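PDB 3QTG: pyruvate kinase from Pyrobaculum aerophilum, which catalyses the last step of glycolysis, in which phosphoenolpyruvate and ADP are converted to pyruvate and ATP with the help of a divalent metal ion. Local coordinates for residues R19-G24 with A333-L338; I132-L135 with R140-V143; F309-A312 with S318-L321. One frame throughout, in Å; residues are numbered along the deposited sequence.

Interaction 1 of 3, residues R19-G24 with A333-L338; sequences RVATLG and AAVSWL
With chi1 at -175°, L338 swings CG away from its own backbone N, and the branch carrying CD2 comes up against R19; V335, at chi1 -62°, has CG1 opposite its carbonyl carbon and aimed at A21. These two branches, one of leucine and one of valine, join the first strand of a TIM barrel to helix 331-343, which comes after the last strand and the short helix 323-326, at the place where the eight-stranded sheet closes on itself. Strand 18-22 turns alternate residues outward, so R19 and A21 face helix 331-343 while V20 points away from it and packs on W320. On the helix the matching positions are one turn apart, V335 and L338. The contact is buried and light: just two pairs of carbons meet, and the CA atoms of A21 and V335 remain 7.3 Å apart. F38 of helix 32-39 and T325 of helix 323-326 each pack on both A21 and V335.

R19 takes part through the base of its side chain alone. Its CB rests 4.1 Å from CD2 of L338, whereas the chain bends at chi3 (-59°) and carries the guanidinium elsewhere: NE forms a salt bridge with D43, just before the neighbouring strand 44-48, and NH1 hydrogen-bonds S339, the next residue along the helix. D43 probably balances the buried charge. Further along the strand, T22 OG1 accepts a hydrogen bond from NE of R46, which probably binds the substrate. The tighter of the two carbon contacts is that of A21 CB with V335 CG1, at 3.9 Å.

Interaction 2 of 3, residues I132-L135 with R140-V143; sequences ILML and RLKV
I132 and L141 form an antiparallel hydrogen-bonded pair, in which I132 N reaches L141 O at 2.9 Å in an almost straight bond. The return bond, L141 N to I132 O, is more bent, at 148°; both donors lie in the carbonyl plane of their acceptor. I132 O also receives a CA-H...O contact from R140. The strands run at 160° to each other, and the next pair, L133 with R140, is non-hydrogen-bonded.

On the face that holds I132 and L141, CD1 of I132 reaches across to V143 CG2 at 3.4 Å, tighter than usual for two carbons, the two side chains crossing at about a right angle. M134 bends at chi2 and chi3, which brings its CE to L141 CD2 at 3.8 Å. These strands, 131-134 and 139-146, are a beta hairpin in the mixed sheet of the small beta domain that pyruvate kinases carry as an insertion in the barrel; V102, F104 and A153 of the same sheet pack on this face. On the other face L133 and R140 lie side by side, with L133 CD2 3.9 Å from R140 CG. Beyond that contact the guanidinium makes salt bridges through NH1 to E156 and through NH2 to E170.

Interaction 3 of 3, residues F309-A312 with S318-L321; sequences FTTA and SLWL
L319 meets T311 and A312 across a beta-alpha-beta unit of the TIM barrel, where helix 302-313 leads back into the last barrel strand, 318-321. That strand starts at S318, which does not touch helix residues 309-312: its OG accepts a hydrogen bond of 3.0 Å from NE1 of W320 and also bonds the hydroxyl of Y249, so the serine and the tryptophan are tied together on the barrel's inner side.

L319 faces the helix and carries the whole contact. Its chi1 of -57° sets CG opposite the carbonyl carbon, and chi2 (167°) extends CD1 and turns CD2 to the side, toward T311. CD2 touches T311 CG2 at 3.5 Å, methyl against methyl, while CD1 lies 4.3 Å from A312 CB, so the leucine fork spans two consecutive helix residues. In T311, CG2 stands anti to the backbone N, while OG1, on the other branch, bonds D307 O one turn back and NE2 of Q270.

W320 points inward again and packs on A285, A287 and V20. L321 returns to the outer side and packs on L338 instead. Strand 318-321 thus lies between strands 284-287 and 18-22, with backbone bonds to V286 on one flank and V20 on the other. Outside it, L338 and L342 of helix 331-343 also pack on L319, and T310 of helix 302-313 meets T310 of a second subunit.

How the interactions relate
Interactions 1 and 3 are neighbours, with centres 11 Å apart, at the seam where the TIM barrel closes. Their strands, 18-22 and 318-321, lie side by side in the sheet and are joined by V20 O to L321 N (2.8 Å) and T22 OG1 to L321 O (2.9 Å), both probable hydrogen bonds. Interaction 2 sits in the small beta domain, its centre about 33 Å from interaction 1 and 31 Å from interaction 3. Along the chain, interaction 1 pairs nearly the two ends of the barrel, enclosing interaction 2 and then interaction 3. The inserted domain thus lies within the barrel's sequence, and the barrel is closed by pairing its last strand with its first.

Interaction 1 of 3, residues R19-G24 with A333-L338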
ATOM      1  N   ARG A  19      10.290 -31.788  -9.469  1.00 37.22           N
ATOM      2  CA  ARG A  19      10.036 -33.117  -8.918  1.00 37.53           C
ATOM      3  C   ARG A  19      11.353 -33.881  -8.911  1.00 38.16           C
ATOM      4  O   ARG A  19      11.963 -34.098  -9.964  1.00 38.27           O
ATOM      5  CB  ARG A  19       8.997 -33.849  -9.787  1.00 38.07           C
ATOM      6  CG  ARG A  19       7.662 -33.092 -10.005  1.00 38.16           C
ATOM      7  CD  ARG A  19       6.987 -33.434 -11.357  1.00 38.77           C
ATOM      8  NE  ARG A  19       7.869 -33.117 -12.483  1.00 39.76           N
ATOM      9  CZ  ARG A  19       7.600 -33.322 -13.770  1.00 40.84           C
ATOM     10  NH1 ARG A  19       6.452 -33.867 -14.159  1.00 42.42           N
ATOM     11  NH2 ARG A  19       8.495 -32.972 -14.679  1.00 40.87           N
ATOM     12  N   VAL A  20      11.803 -34.246  -7.712  1.00 38.15           N
ATOM     13  CA  VAL A  20      13.031 -35.009  -7.532  1.00 38.83           C
ATOM     14  C   VAL A  20      12.716 -36.397  -6.940  1.00 39.05           C
ATOM     15  O   VAL A  20      11.955 -36.503  -5.980  1.00 39.09           O
ATOM     16  CB  VAL A  20      14.058 -34.239  -6.639  1.00 38.25           C
ATOM     17  CG1 VAL A  20      15.187 -35.162  -6.140  1.00 38.84           C
ATOM     18  CG2 VAL A  20      14.619 -33.055  -7.396  1.00 38.00           C
ATOM     19  N   ALA A  21      13.280 -37.445  -7.538  1.00 39.64           N
ATOM     20  CA  ALA A  21      13.144 -38.817  -7.008  1.00 40.23           C
ATOM     21  C   ALA A  21      14.495 -39.402  -6.652  1.00 40.90           C
ATOM     22  O   ALA A  21      15.484 -39.116  -7.316  1.00 40.43           O
ATOM     23  CB  ALA A  21      12.442 -39.722  -7.992  1.00 40.35           C
ATOM     24  N   THR A  22      14.525 -40.202  -5.585  1.00 41.82           N
ATOM     25  CA  THR A  22      15.717 -40.938  -5.202  1.00 43.57           C
ATOM     26  C   THR A  22      15.782 -42.298  -5.901  1.00 45.08           C
ATOM     27  O   THR A  22      14.801 -43.035  -5.956  1.00 45.23           O
ATOM     28  CB  THR A  22      15.797 -41.143  -3.684  1.00 43.54           C
ATOM     29  OG1 THR A  22      15.862 -39.860  -3.040  1.00 41.87           O
ATOM     30  CG2 THR A  22      17.031 -41.985  -3.305  1.00 43.01           C
ATOM     31  N   LEU A  23      16.961 -42.619  -6.423  1.00 46.62           N
ATOM     32  CA  LEU A  23      17.178 -43.886  -7.100  1.00 47.61           C
ATOM     33  C   LEU A  23      17.677 -44.925  -6.112  1.00 48.10           C
ATOM     34  O   LEU A  23      18.547 -44.641  -5.285  1.00 48.21           O
ATOM     35  CB  LEU A  23      18.193 -43.719  -8.227  1.00 48.46           C
ATOM     36  CG  LEU A  23      17.862 -42.756  -9.366  1.00 48.44           C
ATOM     37  CD1 LEU A  23      19.025 -42.775 -10.350  1.00 49.86           C
ATOM     38  CD2 LEU A  23      16.533 -43.099 -10.076  1.00 48.06           C
ATOM     39  N   GLY A  24      17.126 -46.129  -6.206  1.00 48.58           N
ATOM     40  CA  GLY A  24      17.520 -47.220  -5.316  1.00 49.32           C
ATOM     41  C   GLY A  24      17.273 -48.558  -5.976  1.00 50.24           C
ATOM     42  O   GLY A  24      17.117 -48.610  -7.201  1.00 50.50           O
ATOM     43  N   ALA A 333       4.118 -45.263  -9.360  1.00 48.36           N
ATOM     44  CA  ALA A 333       2.898 -44.648  -8.842  1.00 47.91           C
ATOM     45  C   ALA A 333       3.231 -43.419  -8.001  1.00 46.89           C
ATOM     46  O   ALA A 333       2.507 -42.436  -8.032  1.00 46.99           O
ATOM     47  CB  ALA A 333       2.106 -45.642  -8.016  1.00 47.82           C
ATOM     48  N   ALA A 334       4.340 -43.492  -7.268  1.00 46.46           N
ATOM     49  CA  ALA A 334       4.779 -42.424  -6.375  1.00 45.70           C
ATOM     50  C   ALA A 334       5.115 -41.139  -7.133  1.00 45.42           C
ATOM     51  O   ALA A 334       4.589 -40.087  -6.785  1.00 45.39           O
ATOM     52  CB  ALA A 334       5.946 -42.880  -5.511  1.00 45.24           C
ATOM     53  N   VAL A 335       5.940 -41.227  -8.182  1.00 45.24           N
ATOM     54  CA  VAL A 335       6.247 -40.048  -9.012  1.00 44.98           C
ATOM     55  C   VAL A 335       5.059 -39.571  -9.838  1.00 45.83           C
ATOM     56  O   VAL A 335       4.927 -38.369 -10.136  1.00 45.71           O
ATOM     57  CB  VAL A 335       7.506 -40.224  -9.913  1.00 45.01           C
ATOM     58  CG1 VAL A 335       8.756 -40.445  -9.055  1.00 44.69           C
ATOM     59  CG2 VAL A 335       7.331 -41.333 -10.954  1.00 44.95           C
ATOM     60  N   SER A 336       4.192 -40.514 -10.199  1.00 46.42           N
ATOM     61  CA  SER A 336       3.009 -40.209 -10.979  1.00 46.99           C
ATOM     62  C   SER A 336       2.035 -39.393 -10.131  1.00 46.34           C
ATOM     63  O   SER A 336       1.546 -38.366 -10.580  1.00 46.59           O
ATOM     64  CB  SER A 336       2.375 -41.499 -11.501  1.00 48.06           C
ATOM     65  OG  SER A 336       1.254 -41.219 -12.316  1.00 51.21           O
ATOM     66  N   TRP A 337       1.797 -39.826  -8.894  1.00 46.20           N
ATOM     67  CA  TRP A 337       0.965 -39.074  -7.949  1.00 45.57           C
ATOM     68  C   TRP A 337       1.547 -37.718  -7.524  1.00 44.87           C
ATOM     69  O   TRP A 337       0.800 -36.751  -7.377  1.00 44.07           O
ATOM     70  CB  TRP A 337       0.633 -39.922  -6.730  1.00 45.98           C
ATOM     71  CG  TRP A 337      -0.631 -40.681  -6.915  1.00 47.37           C
ATOM     72  CD1 TRP A 337      -0.761 -42.006  -7.249  1.00 48.51           C
ATOM     73  CD2 TRP A 337      -1.959 -40.165  -6.802  1.00 47.71           C
ATOM     74  NE1 TRP A 337      -2.082 -42.340  -7.338  1.00 47.77           N
ATOM     75  CE2 TRP A 337      -2.844 -41.234  -7.072  1.00 48.27           C
ATOM     76  CE3 TRP A 337      -2.490 -38.905  -6.487  1.00 47.60           C
ATOM     77  CZ2 TRP A 337      -4.238 -41.084  -7.038  1.00 48.84           C
ATOM     78  CZ3 TRP A 337      -3.879 -38.752  -6.462  1.00 48.13           C
ATOM     79  CH2 TRP A 337      -4.735 -39.839  -6.736  1.00 49.41           C
ATOM     80  N   LEU A 338       2.870 -37.650  -7.344  1.00 44.34           N
ATOM     81  CA  LEU A 338       3.551 -36.367  -7.093  1.00 44.17           C
ATOM     82  C   LEU A 338       3.226 -35.307  -8.162  1.00 44.75           C
ATOM     83  O   LEU A 338       2.775 -34.194  -7.856  1.00 44.24           O
ATOM     84  CB  LEU A 338       5.069 -36.554  -6.999  1.00 43.23           C
ATOM     85  CG  LEU A 338       5.794 -35.261  -6.610  1.00 42.92           C
ATOM     86  CD1 LEU A 338       5.200 -34.634  -5.305  1.00 41.55           C
ATOM     87  CD2 LEU A 338       7.305 -35.472  -6.484  1.00 42.86           C
TER

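Interaction 2 of 3, residues I132-L135 with R140-V143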
ATOM      1  N   ILE A 132      17.891 -40.034  24.579  1.00 37.89           N
ATOM      2  CA  ILE A 132      18.789 -40.650  23.633  1.00 37.96           C
ATOM      3  C   ILE A 132      17.957 -41.506  22.681  1.00 38.57           C
ATOM      4  O   ILE A 132      17.096 -42.252  23.122  1.00 39.14           O
ATOM      5  CB  ILE A 132      19.829 -41.513  24.379  1.00 37.69           C
ATOM      6  CG1 ILE A 132      20.807 -40.614  25.148  1.00 37.64           C
ATOM      7  CG2 ILE A 132      20.569 -42.448  23.411  1.00 36.01           C
ATOM      8  CD1 ILE A 132      21.509 -41.364  26.224  1.00 38.82           C
ATOM      9  N   LEU A 133      18.219 -41.396  21.386  1.00 39.29           N
ATOM     10  CA  LEU A 133      17.416 -42.083  20.377  1.00 41.21           C
ATOM     11  C   LEU A 133      18.220 -43.096  19.591  1.00 42.50           C
ATOM     12  O   LEU A 133      19.238 -42.777  18.996  1.00 41.98           O
ATOM     13  CB  LEU A 133      16.800 -41.078  19.390  1.00 40.53           C
ATOM     14  CG  LEU A 133      15.959 -39.939  19.962  1.00 40.82           C
ATOM     15  CD1 LEU A 133      15.668 -38.911  18.846  1.00 38.03           C
ATOM     16  CD2 LEU A 133      14.677 -40.529  20.560  1.00 37.92           C
ATOM     17  N   MET A 134      17.708 -44.309  19.560  1.00 45.14           N
ATOM     18  CA  MET A 134      18.351 -45.410  18.900  1.00 48.71           C
ATOM     19  C   MET A 134      17.278 -46.120  18.111  1.00 50.70           C
ATOM     20  O   MET A 134      16.091 -45.986  18.408  1.00 51.01           O
ATOM     21  CB  MET A 134      18.928 -46.359  19.940  1.00 48.31           C
ATOM     22  CG  MET A 134      19.747 -45.635  21.004  1.00 49.61           C
ATOM     23  SD  MET A 134      21.271 -46.475  21.369  1.00 50.75           S
ATOM     24  CE  MET A 134      20.896 -47.051  22.996  1.00 48.03           C
ATOM     25  N   LEU A 135      17.692 -46.892  17.119  1.00 53.42           N
ATOM     26  CA  LEU A 135      16.754 -47.661  16.320  1.00 56.09           C
ATOM     27  C   LEU A 135      15.819 -46.671  15.608  1.00 57.59           C
ATOM     28  O   LEU A 135      14.595 -46.820  15.631  1.00 58.50           O
ATOM     29  CB  LEU A 135      16.007 -48.669  17.220  1.00 56.01           C
ATOM     30  CG  LEU A 135      16.700 -49.994  17.618  1.00 56.57           C
ATOM     31  CD1 LEU A 135      18.229 -49.928  17.680  1.00 56.95           C
ATOM     32  CD2 LEU A 135      16.132 -50.593  18.913  1.00 56.25           C
ATOM     33  N   ARG A 140      13.898 -45.134  23.015  1.00 43.64           N
ATOM     34  CA  ARG A 140      14.213 -43.900  23.708  1.00 40.93           C
ATOM     35  C   ARG A 140      14.722 -44.242  25.095  1.00 39.63           C
ATOM     36  O   ARG A 140      14.237 -45.175  25.730  1.00 37.78           O
ATOM     37  CB  ARG A 140      12.991 -42.991  23.814  1.00 41.09           C
ATOM     38  CG  ARG A 140      12.205 -42.871  22.516  1.00 41.67           C
ATOM     39  CD  ARG A 140      10.848 -42.209  22.727  1.00 44.48           C
ATOM     40  NE  ARG A 140      10.969 -40.762  22.562  1.00 45.96           N
ATOM     41  CZ  ARG A 140      11.027 -39.923  23.576  1.00 45.53           C
ATOM     42  NH1 ARG A 140      10.951 -40.399  24.791  1.00 49.80           N
ATOM     43  NH2 ARG A 140      11.144 -38.627  23.379  1.00 47.21           N
ATOM     44  N   LEU A 141      15.722 -43.489  25.541  1.00 38.53           N
ATOM     45  CA  LEU A 141      16.290 -43.678  26.866  1.00 39.09           C
ATOM     46  C   LEU A 141      16.408 -42.317  27.533  1.00 38.41           C
ATOM     47  O   LEU A 141      16.962 -41.388  26.953  1.00 37.30           O
ATOM     48  CB  LEU A 141      17.686 -44.329  26.830  1.00 38.31           C
ATOM     49  CG  LEU A 141      18.273 -45.542  26.078  1.00 40.49           C
ATOM     50  CD1 LEU A 141      18.336 -46.875  26.901  1.00 36.00           C
ATOM     51  CD2 LEU A 141      17.779 -45.742  24.634  1.00 40.16           C
ATOM     52  N   LYS A 142      15.913 -42.229  28.764  1.00 38.43           N
ATOM     53  CA  LYS A 142      15.901 -40.977  29.512  1.00 39.44           C
ATOM     54  C   LYS A 142      17.172 -40.913  30.369  1.00 38.44           C
ATOM     55  O   LYS A 142      17.375 -41.764  31.222  1.00 38.82           O
ATOM     56  CB  LYS A 142      14.678 -40.956  30.437  1.00 39.41           C
ATOM     57  CG  LYS A 142      13.850 -39.706  30.419  1.00 44.74           C
ATOM     58  CD  LYS A 142      14.632 -38.413  30.485  1.00 48.12           C
ATOM     59  CE  LYS A 142      13.665 -37.239  30.281  1.00 51.72           C
ATOM     60  NZ  LYS A 142      12.710 -37.125  31.422  1.00 52.24           N
ATOM     61  N   VAL A 143      18.006 -39.902  30.156  1.00 38.29           N
ATOM     62  CA  VAL A 143      19.272 -39.747  30.898  1.00 38.21           C
ATOM     63  C   VAL A 143      19.081 -39.317  32.375  1.00 39.57           C
ATOM     64  O   VAL A 143      18.528 -38.259  32.677  1.00 39.68           O
ATOM     65  CB  VAL A 143      20.254 -38.804  30.161  1.00 37.98           C
ATOM     66  CG1 VAL A 143      21.584 -38.675  30.914  1.00 36.80           C
ATOM     67  CG2 VAL A 143      20.489 -39.295  28.731  1.00 36.68           C
TER

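Interaction 3 of 3, residues F309-A312 with S318-L321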
ATOM      1  N   PHE A 309       0.149 -30.790  -1.453  1.00 37.45           N
ATOM      2  CA  PHE A 309      -0.516 -29.655  -2.058  1.00 37.07           C
ATOM      3  C   PHE A 309      -0.084 -28.376  -1.316  1.00 37.05           C
ATOM      4  O   PHE A 309       0.358 -27.441  -1.937  1.00 36.82           O
ATOM      5  CB  PHE A 309      -2.038 -29.833  -2.064  1.00 37.76           C
ATOM      6  CG  PHE A 309      -2.780 -28.674  -2.676  1.00 38.07           C
ATOM      7  CD1 PHE A 309      -3.108 -28.679  -4.032  1.00 38.68           C
ATOM      8  CD2 PHE A 309      -3.128 -27.567  -1.904  1.00 38.58           C
ATOM      9  CE1 PHE A 309      -3.790 -27.605  -4.600  1.00 39.16           C
ATOM     10  CE2 PHE A 309      -3.799 -26.475  -2.464  1.00 39.61           C
ATOM     11  CZ  PHE A 309      -4.130 -26.496  -3.809  1.00 39.50           C
ATOM     12  N   THR A 310      -0.167 -28.362   0.007  1.00 37.23           N
ATOM     13  CA  THR A 310       0.146 -27.146   0.771  1.00 38.15           C
ATOM     14  C   THR A 310       1.646 -26.802   0.856  1.00 38.00           C
ATOM     15  O   THR A 310       2.030 -25.628   0.833  1.00 38.76           O
ATOM     16  CB  THR A 310      -0.492 -27.171   2.167  1.00 38.20           C
ATOM     17  OG1 THR A 310      -0.092 -28.358   2.847  1.00 39.19           O
ATOM     18  CG2 THR A 310      -2.009 -27.176   2.072  1.00 37.73           C
ATOM     19  N   THR A 311       2.497 -27.812   0.950  1.00 37.75           N
ATOM     20  CA  THR A 311       3.947 -27.588   0.859  1.00 36.98           C
ATOM     21  C   THR A 311       4.330 -26.908  -0.474  1.00 36.89           C
ATOM     22  O   THR A 311       5.050 -25.896  -0.469  1.00 36.17           O
ATOM     23  CB  THR A 311       4.714 -28.916   1.087  1.00 37.24           C
ATOM     24  OG1 THR A 311       4.425 -29.386   2.415  1.00 37.22           O
ATOM     25  CG2 THR A 311       6.210 -28.742   0.937  1.00 36.27           C
ATOM     26  N   ALA A 312       3.834 -27.449  -1.597  1.00 36.12           N
ATOM     27  CA  ALA A 312       4.055 -26.839  -2.908  1.00 36.67           C
ATOM     28  C   ALA A 312       3.509 -25.399  -3.036  1.00 37.18           C
ATOM     29  O   ALA A 312       4.168 -24.555  -3.656  1.00 36.87           O
ATOM     30  CB  ALA A 312       3.519 -27.730  -4.045  1.00 35.51           C
ATOM     31  N   SER A 318      11.378 -27.220  -5.298  1.00 31.83           N
ATOM     32  CA  SER A 318      11.274 -28.675  -5.540  1.00 32.57           C
ATOM     33  C   SER A 318      10.799 -29.508  -4.337  1.00 33.31           C
ATOM     34  O   SER A 318      10.874 -29.060  -3.170  1.00 33.43           O
ATOM     35  CB  SER A 318      12.584 -29.244  -6.111  1.00 31.44           C
ATOM     36  OG  SER A 318      13.695 -28.924  -5.295  1.00 33.32           O
ATOM     37  N   LEU A 319      10.302 -30.713  -4.648  1.00 33.67           N
ATOM     38  CA  LEU A 319       9.921 -31.732  -3.665  1.00 34.69           C
ATOM     39  C   LEU A 319      10.678 -33.016  -3.989  1.00 35.30           C
ATOM     40  O   LEU A 319      10.736 -33.442  -5.147  1.00 35.59           O
ATOM     41  CB  LEU A 319       8.402 -31.990  -3.645  1.00 33.98           C
ATOM     42  CG  LEU A 319       7.443 -30.800  -3.370  1.00 36.47           C
ATOM     43  CD1 LEU A 319       6.006 -31.160  -3.690  1.00 38.03           C
ATOM     44  CD2 LEU A 319       7.517 -30.283  -1.938  1.00 36.32           C
ATOM     45  N   TRP A 320      11.283 -33.614  -2.965  1.00 35.54           N
ATOM     46  CA  TRP A 320      12.168 -34.753  -3.162  1.00 36.16           C
ATOM     47  C   TRP A 320      11.546 -35.987  -2.525  1.00 36.77           C
ATOM     48  O   TRP A 320      11.351 -36.032  -1.321  1.00 36.18           O
ATOM     49  CB  TRP A 320      13.519 -34.478  -2.493  1.00 36.46           C
ATOM     50  CG  TRP A 320      14.320 -33.324  -3.051  1.00 35.87           C
ATOM     51  CD1 TRP A 320      13.892 -32.339  -3.908  1.00 35.31           C
ATOM     52  CD2 TRP A 320      15.698 -33.044  -2.778  1.00 36.32           C
ATOM     53  NE1 TRP A 320      14.925 -31.476  -4.189  1.00 36.57           N
ATOM     54  CE2 TRP A 320      16.047 -31.892  -3.514  1.00 35.82           C
ATOM     55  CE3 TRP A 320      16.683 -33.675  -2.001  1.00 36.55           C
ATOM     56  CZ2 TRP A 320      17.342 -31.339  -3.481  1.00 38.08           C
ATOM     57  CZ3 TRP A 320      17.961 -33.119  -1.964  1.00 37.17           C
ATOM     58  CH2 TRP A 320      18.276 -31.958  -2.693  1.00 35.22           C
ATOM     59  N   LEU A 321      11.230 -36.981  -3.337  1.00 38.28           N
ATOM     60  CA  LEU A 321      10.846 -38.295  -2.823  1.00 39.35           C
ATOM     61  C   LEU A 321      12.087 -39.090  -2.462  1.00 41.36           C
ATOM     62  O   LEU A 321      13.086 -39.065  -3.192  1.00 41.79           O
ATOM     63  CB  LEU A 321      10.027 -39.052  -3.871  1.00 39.66           C
ATOM     64  CG  LEU A 321       8.756 -38.380  -4.409  1.00 39.45           C
ATOM     65  CD1 LEU A 321       7.998 -39.292  -5.377  1.00 38.76           C
ATOM     66  CD2 LEU A 321       7.850 -37.925  -3.269  1.00 37.81           C
TER